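Local coordinates for protein phage terminase large subunit (Thermus phage P7426, PDB 7KS4) that probably acts as the ATP-driven motor that moves viral DNA into empty capsids and as the endonuclease that cuts the genome, this chain being its N-terminal ATPase domain, at residues Ser49-Phe61 against Ile80-Ala93. Numbering follows the deposited sequence.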
ATOM      1  N   SER A  49       2.395  -3.387  -5.369  1.00 46.55           N
ATOM      2  CA  SER A  49       1.005  -3.844  -5.296  1.00 49.88           C
ATOM      3  C   SER A  49       0.876  -5.079  -4.422  1.00 46.89           C
ATOM      4  O   SER A  49      -0.055  -5.191  -3.614  1.00 44.52           O
ATOM      5  CB  SER A  49       0.466  -4.163  -6.692  1.00 56.09           C
ATOM      6  OG  SER A  49       0.097  -3.007  -7.416  1.00 59.63           O
ATOM      7  N   GLU A  50       1.778  -6.043  -4.610  1.00 44.20           N
ATOM      8  CA  GLU A  50       1.689  -7.293  -3.869  1.00 41.48           C
ATOM      9  C   GLU A  50       1.865  -7.050  -2.377  1.00 36.90           C
ATOM     10  O   GLU A  50       1.101  -7.573  -1.554  1.00 34.79           O
ATOM     11  CB  GLU A  50       2.737  -8.287  -4.376  1.00 45.03           C
ATOM     12  CG  GLU A  50       2.447  -9.721  -3.984  1.00 47.54           C
ATOM     13  CD  GLU A  50       1.253 -10.290  -4.725  1.00 51.54           C
ATOM     14  OE1 GLU A  50       0.758  -9.621  -5.657  1.00 53.38           O
ATOM     15  OE2 GLU A  50       0.813 -11.403  -4.373  1.00 52.41           O
ATOM     16  N   ALA A  51       2.885  -6.270  -2.012  1.00 37.69           N
ATOM     17  CA  ALA A  51       3.157  -6.008  -0.604  1.00 36.94           C
ATOM     18  C   ALA A  51       1.990  -5.288   0.054  1.00 35.47           C
ATOM     19  O   ALA A  51       1.607  -5.610   1.186  1.00 35.31           O
ATOM     20  CB  ALA A  51       4.437  -5.188  -0.467  1.00 37.96           C
ATOM     21  N   ALA A  52       1.411  -4.307  -0.637  1.00 33.82           N
ATOM     22  CA  ALA A  52       0.261  -3.613  -0.074  1.00 32.66           C
ATOM     23  C   ALA A  52      -0.911  -4.568   0.121  1.00 31.12           C
ATOM     24  O   ALA A  52      -1.620  -4.490   1.128  1.00 29.76           O
ATOM     25  CB  ALA A  52      -0.140  -2.446  -0.972  1.00 34.49           C
ATOM     26  N   SER A  53      -1.144  -5.464  -0.840  1.00 30.17           N
ATOM     27  CA  SER A  53      -2.265  -6.390  -0.715  1.00 32.36           C
ATOM     28  C   SER A  53      -2.074  -7.310   0.482  1.00 30.55           C
ATOM     29  O   SER A  53      -3.028  -7.587   1.221  1.00 30.44           O
ATOM     30  CB  SER A  53      -2.437  -7.194  -2.008  1.00 36.78           C
ATOM     31  OG  SER A  53      -1.470  -8.230  -2.125  1.00 38.12           O
ATOM     32  N   VAL A  54      -0.839  -7.767   0.713  1.00 30.63           N
ATOM     33  CA  VAL A  54      -0.568  -8.623   1.866  1.00 29.83           C
ATOM     34  C   VAL A  54      -0.867  -7.888   3.163  1.00 28.65           C
ATOM     35  O   VAL A  54      -1.410  -8.472   4.109  1.00 26.79           O
ATOM     36  CB  VAL A  54       0.885  -9.124   1.827  1.00 31.93           C
ATOM     37  CG1 VAL A  54       1.244  -9.867   3.120  1.00 31.53           C
ATOM     38  CG2 VAL A  54       1.076 -10.038   0.620  1.00 32.65           C
ATOM     39  N   GLU A  55      -0.491  -6.608   3.241  1.00 28.26           N
ATOM     40  CA  GLU A  55      -0.774  -5.822   4.441  1.00 28.44           C
ATOM     41  C   GLU A  55      -2.270  -5.761   4.716  1.00 28.22           C
ATOM     42  O   GLU A  55      -2.711  -5.933   5.859  1.00 27.83           O
ATOM     43  CB  GLU A  55      -0.202  -4.408   4.293  1.00 29.69           C
ATOM     44  CG  GLU A  55       1.323  -4.349   4.286  1.00 31.67           C
ATOM     45  CD  GLU A  55       1.922  -4.365   5.679  1.00 32.13           C
ATOM     46  OE1 GLU A  55       1.239  -3.938   6.633  1.00 31.45           O
ATOM     47  OE2 GLU A  55       3.078  -4.818   5.824  1.00 33.93           O
ATOM     48  N   ALA A  56      -3.068  -5.519   3.677  1.00 28.19           N
ATOM     49  CA  ALA A  56      -4.518  -5.449   3.839  1.00 27.99           C
ATOM     50  C   ALA A  56      -5.095  -6.786   4.287  1.00 28.17           C
ATOM     51  O   ALA A  56      -5.933  -6.836   5.194  1.00 27.59           O
ATOM     52  CB  ALA A  56      -5.160  -4.993   2.533  1.00 29.74           C
ATOM     53  N   VAL A  57      -4.665  -7.884   3.659  1.00 28.86           N
ATOM     54  CA  VAL A  57      -5.166  -9.202   4.045  1.00 28.63           C
ATOM     55  C   VAL A  57      -4.916  -9.448   5.524  1.00 28.36           C
ATOM     56  O   VAL A  57      -5.803  -9.900   6.259  1.00 28.37           O
ATOM     57  CB  VAL A  57      -4.521 -10.308   3.190  1.00 29.87           C
ATOM     58  CG1 VAL A  57      -4.997 -11.676   3.674  1.00 30.45           C
ATOM     59  CG2 VAL A  57      -4.854 -10.136   1.721  1.00 31.42           C
ATOM     60  N   PHE A  58      -3.694  -9.172   5.980  1.00 28.66           N
ATOM     61  CA  PHE A  58      -3.355  -9.405   7.378  1.00 28.62           C
ATOM     62  C   PHE A  58      -4.284  -8.630   8.308  1.00 29.20           C
ATOM     63  O   PHE A  58      -4.833  -9.189   9.267  1.00 30.33           O
ATOM     64  CB  PHE A  58      -1.897  -9.028   7.623  1.00 28.99           C
ATOM     65  CG  PHE A  58      -1.452  -9.262   9.032  1.00 30.72           C
ATOM     66  CD1 PHE A  58      -1.247 -10.549   9.498  1.00 31.70           C
ATOM     67  CD2 PHE A  58      -1.254  -8.198   9.893  1.00 31.78           C
ATOM     68  CE1 PHE A  58      -0.848 -10.773  10.799  1.00 33.14           C
ATOM     69  CE2 PHE A  58      -0.852  -8.415  11.192  1.00 33.91           C
ATOM     70  CZ  PHE A  58      -0.645  -9.707  11.642  1.00 34.69           C
ATOM     71  N   GLU A  59      -4.483  -7.340   8.038  1.00 29.56           N
ATOM     72  CA  GLU A  59      -5.345  -6.536   8.898  1.00 31.19           C
ATOM     73  C   GLU A  59      -6.746  -7.126   8.993  1.00 31.21           C
ATOM     74  O   GLU A  59      -7.322  -7.197  10.087  1.00 33.07           O
ATOM     75  CB  GLU A  59      -5.418  -5.099   8.382  1.00 34.38           C
ATOM     76  CG  GLU A  59      -4.141  -4.307   8.568  1.00 36.66           C
ATOM     77  CD  GLU A  59      -3.882  -3.917  10.012  1.00 38.92           C
ATOM     78  OE1 GLU A  59      -4.850  -3.721  10.769  1.00 41.01           O
ATOM     79  OE2 GLU A  59      -2.698  -3.808  10.383  1.00 42.44           O
ATOM     80  N   LEU A  60      -7.314  -7.557   7.862  1.00 28.67           N
ATOM     81  CA  LEU A  60      -8.710  -7.987   7.861  1.00 29.36           C
ATOM     82  C   LEU A  60      -8.918  -9.226   8.722  1.00 29.21           C
ATOM     83  O   LEU A  60      -9.975  -9.369   9.345  1.00 30.21           O
ATOM     84  CB  LEU A  60      -9.186  -8.241   6.428  1.00 30.39           C
ATOM     85  CG  LEU A  60      -9.165  -7.001   5.519  1.00 33.21           C
ATOM     86  CD1 LEU A  60      -9.488  -7.386   4.082  1.00 34.52           C
ATOM     87  CD2 LEU A  60     -10.128  -5.923   6.016  1.00 34.54           C
ATOM     88  N   PHE A  61      -7.925 -10.117   8.785  1.00 30.21           N
ATOM     89  CA  PHE A  61      -8.030 -11.345   9.571  1.00 30.12           C
ATOM     90  C   PHE A  61      -7.452 -11.207  10.970  1.00 30.33           C
ATOM     91  O   PHE A  61      -7.997 -11.786  11.919  1.00 30.46           O
ATOM     92  CB  PHE A  61      -7.314 -12.493   8.856  1.00 30.62           C
ATOM     93  CG  PHE A  61      -8.066 -13.026   7.688  1.00 30.93           C
ATOM     94  CD1 PHE A  61      -9.114 -13.909   7.876  1.00 31.49           C
ATOM     95  CD2 PHE A  61      -7.740 -12.644   6.400  1.00 32.40           C
ATOM     96  CE1 PHE A  61      -9.825 -14.410   6.800  1.00 33.07           C
ATOM     97  CE2 PHE A  61      -8.449 -13.143   5.317  1.00 34.04           C
ATOM     98  CZ  PHE A  61      -9.496 -14.023   5.524  1.00 34.26           C
ATOM     99  N   ILE A  80      -6.584  -2.845  -8.990  1.00 47.92           N
ATOM    100  CA  ILE A  80      -5.440  -3.752  -9.022  1.00 46.65           C
ATOM    101  C   ILE A  80      -5.194  -4.324  -7.633  1.00 43.15           C
ATOM    102  O   ILE A  80      -5.270  -5.539  -7.420  1.00 42.32           O
ATOM    103  CB  ILE A  80      -4.194  -3.037  -9.569  1.00 45.20           C
ATOM    104  CG1 ILE A  80      -4.444  -2.592 -11.011  1.00 49.55           C
ATOM    105  CG2 ILE A  80      -2.975  -3.961  -9.507  1.00 44.21           C
ATOM    106  CD1 ILE A  80      -3.355  -1.720 -11.581  1.00 51.38           C
ATOM    107  N   ILE A  81      -4.900  -3.457  -6.664  1.00 36.99           N
ATOM    108  CA  ILE A  81      -4.665  -3.944  -5.310  1.00 37.21           C
ATOM    109  C   ILE A  81      -5.941  -4.553  -4.740  1.00 36.90           C
ATOM    110  O   ILE A  81      -5.904  -5.616  -4.111  1.00 35.23           O
ATOM    111  CB  ILE A  81      -4.116  -2.814  -4.421  1.00 35.63           C
ATOM    112  CG1 ILE A  81      -2.690  -2.469  -4.856  1.00 37.83           C
ATOM    113  CG2 ILE A  81      -4.141  -3.214  -2.942  1.00 35.70           C
ATOM    114  CD1 ILE A  81      -2.105  -1.246  -4.161  1.00 36.36           C
ATOM    115  N   PHE A  82      -7.087  -3.903  -4.958  1.00 37.10           N
ATOM    116  CA  PHE A  82      -8.340  -4.441  -4.437  1.00 37.74           C
ATOM    117  C   PHE A  82      -8.567  -5.868  -4.920  1.00 38.68           C
ATOM    118  O   PHE A  82      -8.915  -6.752  -4.131  1.00 38.63           O
ATOM    119  CB  PHE A  82      -9.520  -3.559  -4.835  1.00 38.01           C
ATOM    120  CG  PHE A  82     -10.827  -4.024  -4.253  1.00 38.07           C
ATOM    121  CD1 PHE A  82     -11.683  -4.831  -4.988  1.00 40.06           C
ATOM    122  CD2 PHE A  82     -11.179  -3.687  -2.959  1.00 36.06           C
ATOM    123  CE1 PHE A  82     -12.879  -5.276  -4.448  1.00 39.23           C
ATOM    124  CE2 PHE A  82     -12.374  -4.125  -2.414  1.00 36.18           C
ATOM    125  CZ  PHE A  82     -13.222  -4.922  -3.159  1.00 37.56           C
ATOM    126  N   GLY A  83      -8.374  -6.110  -6.216  1.00 40.48           N
ATOM    127  CA  GLY A  83      -8.604  -7.442  -6.754  1.00 42.06           C
ATOM    128  C   GLY A  83      -7.660  -8.478  -6.175  1.00 42.03           C
ATOM    129  O   GLY A  83      -8.034  -9.635  -5.971  1.00 41.88           O
ATOM    130  N   ARG A  84      -6.418  -8.080  -5.911  1.00 42.83           N
ATOM    131  CA  ARG A  84      -5.470  -9.010  -5.313  1.00 43.99           C
ATOM    132  C   ARG A  84      -5.827  -9.308  -3.865  1.00 40.81           C
ATOM    133  O   ARG A  84      -5.669 -10.444  -3.403  1.00 40.14           O
ATOM    134  CB  ARG A  84      -4.062  -8.448  -5.412  1.00 46.43           C
ATOM    135  CG  ARG A  84      -3.615  -8.295  -6.834  1.00 51.02           C
ATOM    136  CD  ARG A  84      -2.223  -7.771  -6.902  1.00 54.77           C
ATOM    137  NE  ARG A  84      -1.855  -7.434  -8.271  1.00 60.46           N
ATOM    138  CZ  ARG A  84      -0.610  -7.410  -8.720  1.00 65.68           C
ATOM    139  NH1 ARG A  84       0.382  -7.716  -7.900  1.00 66.20           N
ATOM    140  NH2 ARG A  84      -0.364  -7.092  -9.983  1.00 69.90           N
ATOM    141  N   VAL A  85      -6.311  -8.306  -3.131  1.00 35.68           N
ATOM    142  CA  VAL A  85      -6.773  -8.558  -1.769  1.00 34.29           C
ATOM    143  C   VAL A  85      -7.937  -9.541  -1.790  1.00 34.17           C
ATOM    144  O   VAL A  85      -8.001 -10.465  -0.973  1.00 32.52           O
ATOM    145  CB  VAL A  85      -7.153  -7.236  -1.078  1.00 32.78           C
ATOM    146  CG1 VAL A  85      -7.739  -7.496   0.297  1.00 31.43           C
ATOM    147  CG2 VAL A  85      -5.921  -6.324  -0.955  1.00 32.84           C
ATOM    148  N   VAL A  86      -8.867  -9.361  -2.731  1.00 37.17           N
ATOM    149  CA  VAL A  86     -10.012 -10.263  -2.843  1.00 39.32           C
ATOM    150  C   VAL A  86      -9.545 -11.707  -2.989  1.00 40.08           C
ATOM    151  O   VAL A  86      -9.936 -12.581  -2.205  1.00 38.51           O
ATOM    152  CB  VAL A  86     -10.917  -9.849  -4.017  1.00 42.42           C
ATOM    153  CG1 VAL A  86     -11.999 -10.903  -4.261  1.00 44.33           C
ATOM    154  CG2 VAL A  86     -11.561  -8.498  -3.736  1.00 41.78           C
ATOM    155  N   GLU A  87      -8.723 -11.987  -4.007  1.00 42.56           N
ATOM    156  CA  GLU A  87      -8.270 -13.362  -4.225  1.00 44.20           C
ATOM    157  C   GLU A  87      -7.668 -13.940  -2.951  1.00 42.72           C
ATOM    158  O   GLU A  87      -8.002 -15.059  -2.538  1.00 40.08           O
ATOM    159  CB  GLU A  87      -7.244 -13.429  -5.362  1.00 47.96           C
ATOM    160  CG  GLU A  87      -6.852 -14.863  -5.774  1.00 52.30           C
ATOM    161  CD  GLU A  87      -5.815 -15.506  -4.852  1.00 52.72           C
ATOM    162  OE1 GLU A  87      -4.964 -14.772  -4.305  1.00 52.53           O
ATOM    163  OE2 GLU A  87      -5.853 -16.748  -4.676  1.00 52.97           O
ATOM    164  N   LYS A  88      -6.770 -13.182  -2.316  1.00 39.39           N
ATOM    165  CA  LYS A  88      -6.070 -13.685  -1.140  1.00 39.19           C
ATOM    166  C   LYS A  88      -7.026 -13.898   0.024  1.00 36.46           C
ATOM    167  O   LYS A  88      -6.922 -14.899   0.742  1.00 36.61           O
ATOM    168  CB  LYS A  88      -4.955 -12.717  -0.740  1.00 38.70           C
ATOM    169  CG  LYS A  88      -3.869 -12.577  -1.791  1.00 41.29           C
ATOM    170  CD  LYS A  88      -2.812 -11.558  -1.381  1.00 40.93           C
ATOM    171  CE  LYS A  88      -1.541 -11.734  -2.194  1.00 45.41           C
ATOM    172  NZ  LYS A  88      -1.814 -11.792  -3.646  1.00 48.17           N
ATOM    173  N   VAL A  89      -7.951 -12.961   0.235  1.00 33.59           N
ATOM    174  CA  VAL A  89      -8.889 -13.064   1.349  1.00 32.91           C
ATOM    175  C   VAL A  89      -9.841 -14.235   1.137  1.00 33.25           C
ATOM    176  O   VAL A  89     -10.132 -14.995   2.066  1.00 31.29           O
ATOM    177  CB  VAL A  89      -9.649 -11.734   1.516  1.00 32.70           C
ATOM    178  CG1 VAL A  89     -10.923 -11.917   2.341  1.00 32.81           C
ATOM    179  CG2 VAL A  89      -8.755 -10.682   2.163  1.00 31.30           C
ATOM    180  N   GLU A  90     -10.356 -14.394  -0.081  1.00 37.49           N
ATOM    181  CA  GLU A  90     -11.289 -15.489  -0.327  1.00 39.66           C
ATOM    182  C   GLU A  90     -10.608 -16.844  -0.195  1.00 39.44           C
ATOM    183  O   GLU A  90     -11.238 -17.810   0.253  1.00 38.82           O
ATOM    184  CB  GLU A  90     -11.941 -15.316  -1.701  1.00 44.01           C
ATOM    185  CG  GLU A  90     -13.049 -14.266  -1.671  1.00 45.91           C
ATOM    186  CD  GLU A  90     -13.688 -14.014  -3.015  1.00 51.12           C
ATOM    187  OE1 GLU A  90     -13.223 -14.573  -4.031  1.00 54.02           O
ATOM    188  OE2 GLU A  90     -14.669 -13.244  -3.051  1.00 51.68           O
ATOM    189  N   ARG A  91      -9.326 -16.933  -0.558  1.00 39.16           N
ATOM    190  CA  ARG A  91      -8.589 -18.179  -0.385  1.00 39.39           C
ATOM    191  C   ARG A  91      -8.239 -18.414   1.080  1.00 38.29           C
ATOM    192  O   ARG A  91      -8.458 -19.509   1.617  1.00 37.91           O
ATOM    193  CB  ARG A  91      -7.323 -18.149  -1.241  1.00 40.39           C
ATOM    194  CG  ARG A  91      -6.345 -19.270  -0.936  1.00 41.38           C
ATOM    195  CD  ARG A  91      -5.318 -19.418  -2.047  1.00 43.47           C
ATOM    196  NE  ARG A  91      -4.611 -18.164  -2.310  1.00 44.07           N
ATOM    197  CZ  ARG A  91      -3.540 -17.747  -1.641  1.00 43.39           C
ATOM    198  NH1 ARG A  91      -2.970 -16.593  -1.959  1.00 43.32           N
ATOM    199  NH2 ARG A  91      -3.032 -18.480  -0.658  1.00 43.78           N
ATOM    200  N   LEU A  92      -7.680 -17.397   1.741  1.00 36.81           N
ATOM    201  CA  LEU A  92      -7.217 -17.565   3.114  1.00 37.69           C
ATOM    202  C   LEU A  92      -8.358 -17.898   4.063  1.00 35.48           C
ATOM    203  O   LEU A  92      -8.146 -18.587   5.071  1.00 35.69           O
ATOM    204  CB  LEU A  92      -6.507 -16.296   3.585  1.00 37.80           C
ATOM    205  CG  LEU A  92      -5.381 -16.537   4.581  1.00 39.78           C
ATOM    206  CD1 LEU A  92      -4.204 -17.205   3.876  1.00 42.62           C
ATOM    207  CD2 LEU A  92      -4.966 -15.221   5.234  1.00 38.50           C
ATOM    208  N   ALA A  93      -9.563 -17.405   3.781  1.00 34.92           N
ATOM    209  CA  ALA A  93     -10.691 -17.671   4.660  1.00 35.31           C
ATOM    210  C   ALA A  93     -10.925 -19.160   4.850  1.00 36.45           C
ATOM    211  O   ALA A  93     -11.495 -19.557   5.875  1.00 37.47           O
ATOM    212  CB  ALA A  93     -11.959 -17.005   4.115  1.00 37.58           C
TER
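Glu50 sends CG anti to its own backbone N (chi1 -162°) and then bends at chi2, which swings its carboxylate over to segment 80-93; Lys88, straight as far as CE, turns its ammonium at chi4 to meet it. Each carboxylate oxygen takes one cation. Lys88 NZ reaches Glu50 OE2 at 2.8 Å from above the carboxylate plane. Arg84 NH1 bonds to Glu50 OE1 at 3.0 Å, nearly along the C-O axis but with the N-H...O angle only 134°, as the extended arginine crosses the glutamate at about a right angle. CB of Ser49 lies over one guanidinium face, toward its rim. Next to this network Ser53 is a knob among Ile81, Arg84, Val85 and Lys88; its OG donates to Glu50 O, 2.7 Å away, and lies against the lysine methylenes. Val85 answers as a knob among Ser53, Ala56, Val57 and Leu60. Farther along, Val57 puts CG2 3.6 Å from CB of Lys88 and CG1 against Leu92 CD2. The Phe61 ring presents its edge to the Val89 backbone, with CZ 3.6 Å from Val89 O. The axes of segments 49-61 and 80-92 come within 8.8 Å and cross at -49°, and strand 150-153 lies against Ala52 and Ala56. Ser49 and Glu50 lie in the first turn of helix 48-62, which follows the P-loop, and with Arg84 they line the ADP pocket, Ser49 also at the magnesium: knobs-into-holes helix packing against the sheet of a P-loop ASCE ATPase.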